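Local coordinates for protein N-alpha-acetyltransferase (Sulfolobus solfataricus P2, PDB 4R3L) that transfers the acetyl group of acetyl-CoA to the free alpha-amino group at protein N-termini, preferring those that begin with serine, at residues F74-Q79 against A160-R165. Residues are numbered along the deposited sequence; the frame is centred on the assembly and turned at random.
Sequences FSNIKQ and AYLMAR
The carboxamide of N76 lies flat against L162, whose CD2 methyl sits almost squarely over one face, 3.9 Å from N76 CG. On that same side, but beyond the far edge of the amide, comes the methyl of A164, its CB 4.5 Å from N76 CG. A second flat group is the backbone carbonyl of R165: I77 reaches over its face, with I77 CD1 3.7 Å from R165 C. The branch gets there because CG1 stands anti to the carbonyl carbon of I77 (chi1 -56°) and the chain then runs extended to CD1; on the way, I77 CG1 passes 4.0 Å from A164 CB. The small A164 is thus touched by both loop residues, while L162 meets N76 alone. An alanine in place of N76 would remove the flat amide, and the CD2 methyl of L162 would probably lose its cover on the loop side.

S75, which modulates loop conformations and contributes to thermostability, shapes the turn that carries N76 and I77. Its OG accepts from two successive backbone amides, 3.1 Å from I77 N and 3.0 Å from K78 N, an ST turn overlapping an ST motif. E123 takes the backbone N-H of N76, and Y125, on the neighbouring strand 123-129, touches N76, L162 and A164. The contact joins the loop between strands 61-72 and 83-94 to strand 160-166 of the GNAT sheet, beside the zinc ligand E127, which L162 approaches to about 4 Å between side chains. Between the two segments the touch is purely van der Waals, with 174 Å² buried in all; the hydrogen bonds that hold 74-79 run within the loop and to residues such as S82, K86 and E123, consistent with a loop that rests on strand 160-166 without being locked to it.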
ATOM      1  N   PHE A  74     -10.944 -12.494  -9.128  1.00 22.69           N
ATOM      2  CA  PHE A  74     -11.741 -13.068  -8.072  1.00 23.28           C
ATOM      3  C   PHE A  74     -11.574 -12.293  -6.759  1.00 27.06           C
ATOM      4  O   PHE A  74     -10.467 -11.937  -6.356  1.00 24.48           O
ATOM      5  CB  PHE A  74     -11.390 -14.543  -7.889  1.00 26.28           C
ATOM      6  CG  PHE A  74     -11.774 -15.400  -9.070  1.00 25.07           C
ATOM      7  CD1 PHE A  74     -13.109 -15.564  -9.415  1.00 32.86           C
ATOM      8  CD2 PHE A  74     -10.808 -16.010  -9.842  1.00 26.74           C
ATOM      9  CE1 PHE A  74     -13.467 -16.348 -10.503  1.00 32.73           C
ATOM     10  CE2 PHE A  74     -11.162 -16.801 -10.933  1.00 31.21           C
ATOM     11  CZ  PHE A  74     -12.496 -16.959 -11.263  1.00 32.14           C
ATOM     12  N   SER A  75     -12.704 -12.015  -6.121  1.00 23.59           N
ATOM     13  CA  SER A  75     -12.736 -11.362  -4.821  1.00 25.26           C
ATOM     14  C   SER A  75     -12.064 -12.231  -3.765  1.00 30.59           C
ATOM     15  O   SER A  75     -12.175 -13.455  -3.804  1.00 29.45           O
ATOM     16  CB  SER A  75     -14.183 -11.064  -4.421  1.00 31.75           C
ATOM     17  OG  SER A  75     -14.256 -10.649  -3.070  1.00 35.42           O
ATOM     18  N   ASN A  76     -11.348 -11.615  -2.831  1.00 31.04           N
ATOM     19  CA  ASN A  76     -10.753 -12.381  -1.740  1.00 31.26           C
ATOM     20  C   ASN A  76     -11.532 -12.156  -0.459  1.00 32.50           C
ATOM     21  O   ASN A  76     -11.101 -12.546   0.624  1.00 36.44           O
ATOM     22  CB  ASN A  76      -9.278 -12.024  -1.552  1.00 30.68           C
ATOM     23  CG  ASN A  76      -9.038 -10.541  -1.549  1.00 26.25           C
ATOM     24  OD1 ASN A  76      -9.695  -9.807  -0.819  1.00 29.41           O
ATOM     25  ND2 ASN A  76      -8.097 -10.086  -2.370  1.00 28.48           N
ATOM     26  N   ILE A  77     -12.688 -11.521  -0.602  1.00 32.03           N
ATOM     27  CA  ILE A  77     -13.617 -11.349   0.501  1.00 36.60           C
ATOM     28  C   ILE A  77     -14.786 -12.321   0.366  1.00 45.87           C
ATOM     29  O   ILE A  77     -15.194 -12.955   1.337  1.00 46.62           O
ATOM     30  CB  ILE A  77     -14.153  -9.909   0.579  1.00 36.38           C
ATOM     31  CG1 ILE A  77     -12.986  -8.920   0.670  1.00 35.31           C
ATOM     32  CG2 ILE A  77     -15.081  -9.758   1.770  1.00 38.51           C
ATOM     33  CD1 ILE A  77     -13.398  -7.471   0.959  1.00 31.85           C
ATOM     34  N   LYS A  78     -15.305 -12.452  -0.849  1.00 49.09           N
ATOM     35  CA  LYS A  78     -16.485 -13.280  -1.089  1.00 54.72           C
ATOM     36  C   LYS A  78     -16.210 -14.783  -0.995  1.00 60.55           C
ATOM     37  O   LYS A  78     -15.183 -15.277  -1.466  1.00 60.84           O
ATOM     38  CB  LYS A  78     -17.084 -12.945  -2.454  1.00 50.80           C
ATOM     39  CG  LYS A  78     -17.994 -11.732  -2.427  1.00 53.85           C
ATOM     40  CD  LYS A  78     -18.391 -11.296  -3.827  1.00 53.27           C
ATOM     41  CE  LYS A  78     -19.372 -10.140  -3.779  1.00 56.52           C
ATOM     42  NZ  LYS A  78     -18.886  -9.035  -2.908  1.00 50.66           N
ATOM     43  N   GLN A  79     -17.153 -15.494  -0.381  1.00 71.19           N
ATOM     44  CA  GLN A  79     -17.085 -16.944  -0.225  1.00 76.34           C
ATOM     45  C   GLN A  79     -17.073 -17.654  -1.575  1.00 74.26           C
ATOM     46  O   GLN A  79     -16.369 -18.647  -1.766  1.00 75.69           O
ATOM     47  CB  GLN A  79     -18.271 -17.447   0.604  1.00 84.22           C
ATOM     48  CG  GLN A  79     -18.319 -16.941   2.041  1.00 91.67           C
ATOM     49  CD  GLN A  79     -18.966 -15.573   2.166  1.00 93.96           C
ATOM     50  OE1 GLN A  79     -19.367 -14.967   1.171  1.00 91.70           O
ATOM     51  NE2 GLN A  79     -19.078 -15.084   3.397  1.00 99.86           N
ATOM     52  N   ALA A 160       2.185 -14.321   5.768  1.00 25.61           N
ATOM     53  CA  ALA A 160       1.511 -13.029   5.645  1.00 27.82           C
ATOM     54  C   ALA A 160       0.034 -13.154   5.983  1.00 27.72           C
ATOM     55  O   ALA A 160      -0.588 -14.176   5.720  1.00 29.25           O
ATOM     56  CB  ALA A 160       1.656 -12.473   4.247  1.00 26.81           C
ATOM     57  N   TYR A 161      -0.529 -12.099   6.556  1.00 24.92           N
ATOM     58  CA  TYR A 161      -1.968 -11.967   6.573  1.00 22.31           C
ATOM     59  C   TYR A 161      -2.392 -11.282   5.292  1.00 24.19           C
ATOM     60  O   TYR A 161      -1.824 -10.255   4.945  1.00 24.13           O
ATOM     61  CB  TYR A 161      -2.452 -11.129   7.759  1.00 27.16           C
ATOM     62  CG  TYR A 161      -2.246 -11.727   9.127  1.00 33.00           C
ATOM     63  CD1 TYR A 161      -2.847 -12.924   9.484  1.00 31.40           C
ATOM     64  CD2 TYR A 161      -1.493 -11.058  10.085  1.00 30.44           C
ATOM     65  CE1 TYR A 161      -2.669 -13.457  10.748  1.00 30.52           C
ATOM     66  CE2 TYR A 161      -1.314 -11.580  11.348  1.00 30.36           C
ATOM     67  CZ  TYR A 161      -1.900 -12.780  11.675  1.00 38.58           C
ATOM     68  OH  TYR A 161      -1.712 -13.296  12.945  1.00 35.75           O
ATOM     69  N   LEU A 162      -3.391 -11.818   4.603  1.00 20.89           N
ATOM     70  CA  LEU A 162      -4.063 -11.049   3.563  1.00 22.37           C
ATOM     71  C   LEU A 162      -5.180 -10.265   4.240  1.00 25.61           C
ATOM     72  O   LEU A 162      -6.135 -10.845   4.744  1.00 23.98           O
ATOM     73  CB  LEU A 162      -4.627 -11.936   2.451  1.00 26.56           C
ATOM     74  CG  LEU A 162      -4.928 -11.206   1.127  1.00 21.90           C
ATOM     75  CD1 LEU A 162      -4.952 -12.181  -0.039  1.00 36.60           C
ATOM     76  CD2 LEU A 162      -6.252 -10.452   1.162  1.00 24.66           C
ATOM     77  N   MET A 163      -5.044  -8.948   4.273  1.00 20.33           N
ATOM     78  CA  MET A 163      -6.042  -8.125   4.926  1.00 21.02           C
ATOM     79  C   MET A 163      -6.809  -7.363   3.864  1.00 22.64           C
ATOM     80  O   MET A 163      -6.223  -6.900   2.882  1.00 19.33           O
ATOM     81  CB  MET A 163      -5.367  -7.215   5.938  1.00 22.26           C
ATOM     82  CG  MET A 163      -4.699  -8.035   7.044  1.00 25.08           C
ATOM     83  SD  MET A 163      -4.162  -7.038   8.414  1.00 30.22           S
ATOM     84  CE  MET A 163      -5.745  -6.507   9.074  1.00 27.69           C
ATOM     85  N   ALA A 164      -8.122  -7.279   4.027  1.00 17.86           N
ATOM     86  CA  ALA A 164      -8.959  -6.706   2.986  1.00 14.19           C
ATOM     87  C   ALA A 164     -10.153  -5.982   3.565  1.00 20.55           C
ATOM     88  O   ALA A 164     -10.584  -6.253   4.687  1.00 22.52           O
ATOM     89  CB  ALA A 164      -9.426  -7.772   2.029  1.00 22.43           C
ATOM     90  N   ARG A 165     -10.694  -5.065   2.786  1.00 20.91           N
ATOM     91  CA  ARG A 165     -11.978  -4.484   3.150  1.00 27.46           C
ATOM     92  C   ARG A 165     -12.689  -3.984   1.905  1.00 24.41           C
ATOM     93  O   ARG A 165     -12.043  -3.598   0.923  1.00 26.29           O
ATOM     94  CB  ARG A 165     -11.797  -3.354   4.163  1.00 24.81           C
ATOM     95  CG  ARG A 165     -10.847  -2.268   3.728  1.00 25.86           C
ATOM     96  CD  ARG A 165     -11.144  -0.964   4.474  1.00 28.37           C
ATOM     97  NE  ARG A 165     -12.327  -0.314   3.926  1.00 38.62           N
ATOM     98  CZ  ARG A 165     -12.827   0.843   4.352  1.00 38.00           C
ATOM     99  NH1 ARG A 165     -12.254   1.499   5.354  1.00 33.87           N
ATOM    100  NH2 ARG A 165     -13.905   1.343   3.770  1.00 37.76           N
TER